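Local coordinates for putative peptide ABC-transport system periplasmic peptide-binding protein (Campylobacter jejuni, PDB 4OEV) that binds nickel outside the inner membrane, here together with oxalate, and probably hands it to an ABC-type importer, at residues L50-D55 and L67-L72; K257-L262 and Y449-F454; N263-K268 and S353-I358. One frame throughout, in Å; residues are numbered along the deposited sequence.

Contact 1: L50-D55 and L67-L72; sequences LAKSWD and LRDDVL
Ala51 and Leu67 face each other as an antiparallel non-hydrogen-bonded pair, Ala51 CA 4.1 Å from Leu67 CA, at the open end of the β-hairpin made by strands 51-56 and 62-67. One step on, where 67-72 leaves the strand, the N-H of Arg68 makes an almost straight bond of 2.9 Å to Leu50 O (177° at the hydrogen). The side chains of the facing pair diverge, yet Leu67 CD2 folds back to lie 3.9 Å from Ala51 CB. The CD2 methyl of Leu50 fits against both methyls of Val71, 3.7 Å from Val71 CG1, the two side chains crossing at about a right angle. The solvent side is made by Lys52. Its CG sits beside the backbone N (chi1 -62°) and the chain runs out extended over the Leu67-Arg68 peptide, with Lys52 CG 3.6 Å from Arg68 CG and Lys52 CD 3.6 Å from Leu67 O. Lys52 NZ ends 4.1 Å from Asp69 OD1, beyond salt-bridge distance, though the opposite charges probably attract. Arg68, bent at chi3 (53°), turns side-on to Asp70: NE and NH1 each take the syn lone pair of one carboxylate oxygen, a two-pronged salt bridge that fixes the guanidinium. The hairpin forms one edge of a four-stranded antiparallel sheet, with strand 117-122 beyond 62-67; Lys52 and Ser53 both face Phe66 in a classic β-bulge, and Tyr183 packs on Leu50 and Arg68.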
# COMPACT_ATOMS: atom_id res chain seq x y z
N LEU A 50 3.66 -14.05 16.97
CA LEU A 50 3.32 -14.03 18.40
C LEU A 50 2.43 -15.20 18.73
O LEU A 50 2.41 -15.69 19.89
CB LEU A 50 2.65 -12.72 18.81
CG LEU A 50 3.54 -11.48 18.89
CD1 LEU A 50 2.68 -10.25 19.22
CD2 LEU A 50 4.68 -11.66 19.90
N ALA A 51 1.70 -15.68 17.74
CA ALA A 51 0.86 -16.87 17.95
C ALA A 51 1.60 -18.13 17.51
O ALA A 51 2.17 -18.15 16.42
CB ALA A 51 -0.46 -16.73 17.22
N LYS A 52 1.63 -19.17 18.37
CA LYS A 52 2.27 -20.45 18.03
C LYS A 52 1.49 -21.29 17.00
O LYS A 52 2.09 -21.94 16.14
CB LYS A 52 2.46 -21.34 19.31
CG LYS A 52 3.35 -20.77 20.42
CD LYS A 52 3.49 -21.71 21.67
CE LYS A 52 4.77 -21.34 22.50
NZ LYS A 52 5.19 -22.29 23.58
N SER A 53 0.15 -21.31 17.12
CA SER A 53 -0.71 -22.02 16.17
C SER A 53 -2.17 -21.57 16.30
O SER A 53 -2.51 -20.74 17.14
CB SER A 53 -0.67 -23.53 16.37
OG SER A 53 -1.45 -23.93 17.49
N TRP A 54 -3.00 -22.13 15.42
CA TRP A 54 -4.41 -21.76 15.34
C TRP A 54 -5.23 -22.82 14.58
O TRP A 54 -4.72 -23.49 13.68
CB TRP A 54 -4.56 -20.38 14.66
CG TRP A 54 -3.86 -20.25 13.34
CD1 TRP A 54 -4.35 -20.56 12.10
CD2 TRP A 54 -2.50 -19.80 13.12
NE1 TRP A 54 -3.40 -20.31 11.13
CE2 TRP A 54 -2.26 -19.86 11.74
CE3 TRP A 54 -1.50 -19.34 13.96
CZ2 TRP A 54 -1.04 -19.48 11.19
CZ3 TRP A 54 -0.28 -18.99 13.42
CH2 TRP A 54 -0.06 -19.06 12.06
N ASP A 55 -6.50 -22.95 14.98
CA ASP A 55 -7.48 -23.81 14.32
C ASP A 55 -8.72 -23.01 13.94
O ASP A 55 -9.26 -22.28 14.78
CB ASP A 55 -7.87 -24.98 15.26
CG ASP A 55 -6.66 -25.81 15.71
OD1 ASP A 55 -6.15 -26.62 14.91
OD2 ASP A 55 -6.13 -25.57 16.82
N LEU A 67 -0.98 -18.84 21.80
CA LEU A 67 0.08 -17.83 21.83
C LEU A 67 1.41 -18.31 22.41
O LEU A 67 1.41 -19.24 23.21
CB LEU A 67 -0.41 -16.64 22.64
CG LEU A 67 -1.82 -16.21 22.21
CD1 LEU A 67 -2.29 -15.12 23.11
CD2 LEU A 67 -1.72 -15.71 20.73
N ARG A 68 2.51 -17.62 22.07
CA ARG A 68 3.79 -17.87 22.76
C ARG A 68 3.70 -17.38 24.21
O ARG A 68 3.03 -16.37 24.47
CB ARG A 68 4.96 -17.20 22.04
CG ARG A 68 5.11 -17.63 20.59
CD ARG A 68 6.37 -17.00 19.90
NE ARG A 68 7.62 -17.22 20.68
CZ ARG A 68 8.80 -17.54 20.15
NH1 ARG A 68 9.87 -17.71 20.93
NH2 ARG A 68 8.93 -17.73 18.85
N ASP A 69 4.29 -18.09 25.17
CA ASP A 69 4.24 -17.57 26.54
C ASP A 69 5.54 -16.85 26.90
O ASP A 69 5.65 -16.24 27.95
CB ASP A 69 3.91 -18.67 27.56
CG ASP A 69 4.83 -19.88 27.49
OD1 ASP A 69 5.87 -19.85 26.81
OD2 ASP A 69 4.49 -20.88 28.16
N ASP A 70 6.47 -16.83 25.95
CA ASP A 70 7.82 -16.33 26.23
C ASP A 70 8.12 -14.95 25.66
O ASP A 70 9.28 -14.60 25.44
CB ASP A 70 8.86 -17.33 25.70
CG ASP A 70 8.83 -17.46 24.20
OD1 ASP A 70 7.83 -17.04 23.56
OD2 ASP A 70 9.83 -17.98 23.65
N VAL A 71 7.09 -14.14 25.41
CA VAL A 71 7.30 -12.83 24.81
C VAL A 71 7.24 -11.68 25.81
O VAL A 71 6.36 -11.64 26.66
CB VAL A 71 6.28 -12.58 23.68
CG1 VAL A 71 6.41 -11.16 23.13
CG2 VAL A 71 6.41 -13.66 22.60
N LEU A 72 8.20 -10.78 25.72
CA LEU A 72 8.16 -9.53 26.47
C LEU A 72 7.89 -8.33 25.55
O LEU A 72 8.40 -8.28 24.44
CB LEU A 72 9.46 -9.28 27.21
CG LEU A 72 9.72 -9.91 28.58
CD1 LEU A 72 8.67 -10.99 28.92
CD2 LEU A 72 11.15 -10.40 28.63

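Contact 2: K257-L262 and Y449-F454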
# COMPACT_ATOMS: atom_id res chain seq x y z
N LYS A 257 -18.41 7.25 -21.16
CA LYS A 257 -17.77 7.28 -22.48
C LYS A 257 -16.46 8.05 -22.46
O LYS A 257 -15.52 7.71 -23.17
CB LYS A 257 -18.70 7.89 -23.53
CG LYS A 257 -19.89 6.98 -23.91
CD LYS A 257 -20.94 7.76 -24.78
CE LYS A 257 -22.18 6.91 -25.11
NZ LYS A 257 -23.28 7.69 -25.79
N VAL A 258 -16.40 9.11 -21.67
CA VAL A 258 -15.17 9.92 -21.57
C VAL A 258 -14.05 9.10 -20.90
O VAL A 258 -12.92 9.03 -21.38
CB VAL A 258 -15.43 11.19 -20.77
CG1 VAL A 258 -14.10 11.89 -20.34
CG2 VAL A 258 -16.38 12.13 -21.56
N ARG A 259 -14.37 8.41 -19.81
CA ARG A 259 -13.38 7.62 -19.12
C ARG A 259 -12.92 6.45 -20.00
O ARG A 259 -11.72 6.12 -20.03
CB ARG A 259 -13.94 7.11 -17.78
CG ARG A 259 -13.95 8.15 -16.71
CD ARG A 259 -14.52 7.59 -15.45
NE ARG A 259 -15.99 7.56 -15.45
CZ ARG A 259 -16.72 6.45 -15.34
NH1 ARG A 259 -18.04 6.57 -15.32
NH2 ARG A 259 -16.15 5.22 -15.23
N GLN A 260 -13.83 5.84 -20.75
CA GLN A 260 -13.41 4.77 -21.65
C GLN A 260 -12.51 5.35 -22.77
O GLN A 260 -11.51 4.77 -23.18
CB GLN A 260 -14.62 4.08 -22.26
CG GLN A 260 -15.54 3.43 -21.24
CD GLN A 260 -16.80 2.87 -21.90
OE1 GLN A 260 -17.43 3.54 -22.73
NE2 GLN A 260 -17.18 1.66 -21.52
N ALA A 261 -12.90 6.50 -23.27
CA ALA A 261 -12.13 7.12 -24.35
C ALA A 261 -10.69 7.41 -23.89
O ALA A 261 -9.73 7.14 -24.63
CB ALA A 261 -12.82 8.36 -24.83
N LEU A 262 -10.53 7.95 -22.68
CA LEU A 262 -9.20 8.25 -22.17
C LEU A 262 -8.35 6.98 -21.99
O LEU A 262 -7.14 6.99 -22.21
CB LEU A 262 -9.30 9.02 -20.86
CG LEU A 262 -10.01 10.35 -21.05
CD1 LEU A 262 -10.26 10.99 -19.77
CD2 LEU A 262 -9.15 11.31 -21.92
N TYR A 449 -13.81 -3.18 -15.43
CA TYR A 449 -13.63 -2.94 -16.86
C TYR A 449 -14.84 -2.17 -17.40
O TYR A 449 -14.68 -1.29 -18.24
CB TYR A 449 -13.45 -4.26 -17.67
CG TYR A 449 -13.59 -3.98 -19.16
CD1 TYR A 449 -12.52 -3.48 -19.92
CD2 TYR A 449 -14.82 -4.15 -19.82
CE1 TYR A 449 -12.67 -3.17 -21.25
CE2 TYR A 449 -14.96 -3.84 -21.17
CZ TYR A 449 -13.88 -3.35 -21.87
OH TYR A 449 -14.01 -3.04 -23.22
N GLU A 450 -16.05 -2.55 -16.97
CA GLU A 450 -17.28 -1.95 -17.52
C GLU A 450 -17.47 -0.51 -17.05
O GLU A 450 -18.13 0.30 -17.71
CB GLU A 450 -18.53 -2.78 -17.14
CG GLU A 450 -18.56 -4.24 -17.69
CD GLU A 450 -18.52 -4.34 -19.23
OE1 GLU A 450 -18.89 -3.37 -19.94
OE2 GLU A 450 -18.14 -5.42 -19.74
N ASN A 451 -16.94 -0.21 -15.88
CA ASN A 451 -17.07 1.11 -15.31
C ASN A 451 -15.75 1.48 -14.65
O ASN A 451 -15.60 1.42 -13.42
CB ASN A 451 -18.23 1.14 -14.32
CG ASN A 451 -18.48 2.52 -13.77
OD1 ASN A 451 -18.05 3.54 -14.34
ND2 ASN A 451 -19.19 2.58 -12.68
N PRO A 452 -14.77 1.87 -15.48
CA PRO A 452 -13.38 2.04 -15.02
C PRO A 452 -13.21 3.27 -14.11
O PRO A 452 -13.55 4.38 -14.46
CB PRO A 452 -12.59 2.17 -16.34
CG PRO A 452 -13.64 2.69 -17.36
CD PRO A 452 -14.95 2.07 -16.93
N PRO A 453 -12.71 3.03 -12.89
CA PRO A 453 -12.42 4.16 -12.00
C PRO A 453 -11.11 4.85 -12.39
O PRO A 453 -10.84 5.99 -11.93
CB PRO A 453 -12.27 3.47 -10.65
CG PRO A 453 -11.73 2.13 -11.00
CD PRO A 453 -12.48 1.73 -12.23
N PHE A 454 -10.27 4.12 -13.11
CA PHE A 454 -8.87 4.53 -13.38
C PHE A 454 -8.52 4.45 -14.87
O PHE A 454 -9.25 3.84 -15.68
CB PHE A 454 -7.81 3.66 -12.66
CG PHE A 454 -7.84 3.66 -11.12
CD1 PHE A 454 -8.57 4.57 -10.32
CD2 PHE A 454 -7.00 2.75 -10.45
CE1 PHE A 454 -8.55 4.48 -8.91
CE2 PHE A 454 -6.97 2.65 -9.04
CZ PHE A 454 -7.73 3.53 -8.28
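Arg259, on helix 256-265, clasps Asn451 and Pro452 in the loop that takes the chain from the end of helix 434-450 into strand 454-467, so that one arginine joins a helix to the loop after another helix in a protein of the periplasmic-binding-protein clan. The side chain starts toward the loop: CB points at it, and CG lies beside the backbone N. Arg259 CD then comes 3.5 Å from Pro452 O, the same oxygen that Arg259 NH2 bonds further on. A bend at chi3 (-80°) swings the guanidinium round so that its edge, rather than a face, meets the loop. CZ lies behind the two terminal nitrogens that do the gripping. Arg259 NH2 carries the main load, giving 2.7 Å to Asn451 OD1 and 2.8 Å to Pro452 O; the first is tilted from the carbonyl plane of Asn451, whereas the second sits well above that of Pro452 (43° out of it). Arg259 NH1 adds a weak bond of 3.2 Å to the same Asn451 OD1 and also bonds Lys254 O. One amide oxygen is thus held by two nitrogens of a single guanidinium, with amide and guanidinium planes 57° apart. The other end of this amide is fixed too, since Asn451 ND2 bonds Asp418 OD2. Gln260 only approaches the loop, and Pro452 lies at the guanidinium edge, its CD 3.8 Å from Arg259 NH2.

Contact 3: N263-K268 and S353-I358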
# COMPACT_ATOMS: atom_id res chain seq x y z
N ASN A 263 -9.00 5.88 -21.64
CA ASN A 263 -8.30 4.60 -21.59
C ASN A 263 -7.81 4.16 -22.98
O ASN A 263 -6.66 3.78 -23.13
CB ASN A 263 -9.17 3.55 -20.98
CG ASN A 263 -9.00 3.47 -19.46
OD1 ASN A 263 -8.09 2.79 -18.98
ND2 ASN A 263 -9.82 4.21 -18.73
N TYR A 264 -8.67 4.25 -23.99
CA TYR A 264 -8.30 3.86 -25.37
C TYR A 264 -7.22 4.76 -25.96
O TYR A 264 -6.53 4.39 -26.95
CB TYR A 264 -9.53 3.87 -26.30
CG TYR A 264 -10.44 2.66 -26.16
CD1 TYR A 264 -9.99 1.39 -26.46
CD2 TYR A 264 -11.76 2.80 -25.74
CE1 TYR A 264 -10.82 0.28 -26.33
CE2 TYR A 264 -12.59 1.71 -25.62
CZ TYR A 264 -12.11 0.44 -25.92
OH TYR A 264 -12.93 -0.66 -25.76
N ALA A 265 -7.03 5.93 -25.35
CA ALA A 265 -6.12 6.92 -25.87
C ALA A 265 -4.65 6.66 -25.52
O ALA A 265 -3.75 7.19 -26.16
CB ALA A 265 -6.51 8.29 -25.37
N VAL A 266 -4.42 5.88 -24.47
CA VAL A 266 -3.05 5.73 -23.96
C VAL A 266 -2.35 4.47 -24.48
O VAL A 266 -2.85 3.36 -24.33
CB VAL A 266 -3.06 5.69 -22.38
CG1 VAL A 266 -1.59 5.53 -21.86
CG2 VAL A 266 -3.68 6.96 -21.81
N ASP A 267 -1.18 4.64 -25.09
CA ASP A 267 -0.39 3.50 -25.56
C ASP A 267 0.49 3.01 -24.42
O ASP A 267 1.64 3.44 -24.28
CB ASP A 267 0.46 3.89 -26.80
CG ASP A 267 1.22 2.70 -27.41
OD1 ASP A 267 1.05 1.57 -26.92
OD2 ASP A 267 1.93 2.90 -28.42
N LYS A 268 -0.08 2.11 -23.62
CA LYS A 268 0.57 1.60 -22.42
C LYS A 268 1.82 0.80 -22.76
O LYS A 268 2.79 0.82 -22.01
CB LYS A 268 -0.39 0.71 -21.62
CG LYS A 268 -1.69 1.38 -21.24
CD LYS A 268 -2.37 0.58 -20.16
CE LYS A 268 -3.86 0.64 -20.25
NZ LYS A 268 -4.53 -0.19 -19.14
N SER A 353 0.33 14.29 -23.22
CA SER A 353 0.70 14.10 -24.60
C SER A 353 -0.26 13.18 -25.37
O SER A 353 -0.70 13.51 -26.48
CB SER A 353 2.13 13.51 -24.68
OG SER A 353 2.32 13.14 -26.04
N GLU A 354 -0.59 12.04 -24.77
CA GLU A 354 -1.52 11.05 -25.35
C GLU A 354 -2.90 11.65 -25.56
O GLU A 354 -3.53 11.45 -26.62
CB GLU A 354 -1.61 9.80 -24.41
CG GLU A 354 -0.32 8.96 -24.36
CD GLU A 354 0.06 8.39 -25.73
OE1 GLU A 354 0.53 9.15 -26.60
OE2 GLU A 354 -0.10 7.17 -25.95
N PHE A 355 -3.36 12.43 -24.59
CA PHE A 355 -4.69 13.02 -24.68
C PHE A 355 -4.73 14.11 -25.74
O PHE A 355 -5.73 14.31 -26.42
CB PHE A 355 -5.10 13.60 -23.37
CG PHE A 355 -5.25 12.56 -22.26
CD1 PHE A 355 -5.44 11.21 -22.54
CD2 PHE A 355 -5.14 12.95 -20.96
CE1 PHE A 355 -5.60 10.28 -21.48
CE2 PHE A 355 -5.28 12.01 -19.88
CZ PHE A 355 -5.49 10.69 -20.17
N ARG A 356 -3.65 14.88 -25.79
CA ARG A 356 -3.56 15.97 -26.77
C ARG A 356 -3.72 15.43 -28.17
O ARG A 356 -4.34 16.08 -29.04
CB ARG A 356 -2.23 16.70 -26.62
CG ARG A 356 -2.04 17.77 -27.69
CD ARG A 356 -0.83 18.65 -27.48
NE ARG A 356 -0.29 19.05 -28.79
CZ ARG A 356 -0.76 20.07 -29.53
NH1 ARG A 356 -0.21 20.36 -30.71
NH2 ARG A 356 -1.80 20.78 -29.10
N LYS A 357 -3.21 14.22 -28.40
CA LYS A 357 -3.30 13.62 -29.73
C LYS A 357 -4.75 13.39 -30.20
O LYS A 357 -5.00 13.42 -31.39
CB LYS A 357 -2.56 12.28 -29.77
CG LYS A 357 -1.05 12.38 -29.71
CD LYS A 357 -0.43 11.03 -29.94
CE LYS A 357 0.98 11.00 -29.39
NZ LYS A 357 1.64 9.69 -29.58
N ILE A 358 -5.68 13.17 -29.29
CA ILE A 358 -7.08 12.96 -29.66
C ILE A 358 -7.96 14.18 -29.36
O ILE A 358 -9.17 14.05 -29.26
CB ILE A 358 -7.71 11.74 -28.90
CG1 ILE A 358 -7.64 11.96 -27.40
CG2 ILE A 358 -7.04 10.43 -29.30
CD1 ILE A 358 -8.58 11.06 -26.55
O HOH W 1 -3.79 9.24 -27.94
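Asp267 and Glu354 make the direct polar link. The backbone N-H of Asp267 points at Glu354 OE2, 2.9 Å away and nearly straight (165°), and uses the anti lone pair, the one turned away from the other carboxylate oxygen. Glu354 reaches it by folding at chi2 (-61°), which lays the carboxylate over the turn where helix 256-265 ends and helix 268-274 begins. Glu354 OE2 also lies 3.4 Å from Asp267 CB, while OE1 faces the other way, in a salt bridge to Lys357 NZ of its own helix whose hydrogen bond is weak. Asp267 is the N-cap of helix 268-274, its OD1 weakly bonded to Ser270 N.

A water forms the second polar link. It donates to Ala265 O at 2.7 Å and to Glu354 O at 2.6 Å, so one molecule bridges the two backbone carbonyls.

Apolar packing fills the rest. Ala265 CB points into the helix 342-357 side, touching Ile358 CD1 at 3.7 Å and meeting the edge of the Phe355 ring. Val266 CG2 approaches Phe355 CE1 obliquely at 3.8 Å, and the ring continues onto Ile455 of strand 454-467. Helix 304-313 covers Ile358 from beyond.

For the buried Glu354 carboxylate, the peptide N-H and the lysine would favour the ionised form, partly offset by the nearby Asp267 carboxylate. The N-cap residue of helix 268-274 is thereby tied to helix 342-357 by one direct bond, supplemented by the water bridge and the apolar packing.

Contacts 2 and 3 are neighbours, centres about 13 Å apart, and share helix 256-265: contact 2 uses its first part, contact 3 its end and the turn beyond. They are joined by a probable hydrogen bond, Asn263 ND2 to Phe454 O at 3.1 Å, and contact 3 is nested in the loop that contact 2 closes. Contact 1 is remote, its centre about 48 Å from that of contact 2 and 54 Å from that of contact 3, on the opposite side of the chain's centre. None belongs to the nickel site of His26, His480 and His481 or to the oxalate pocket beside it; Leu50 of contact 1 lies about 11 Å, side chain to side chain, from Asn31, a magnesium ligand in another structure.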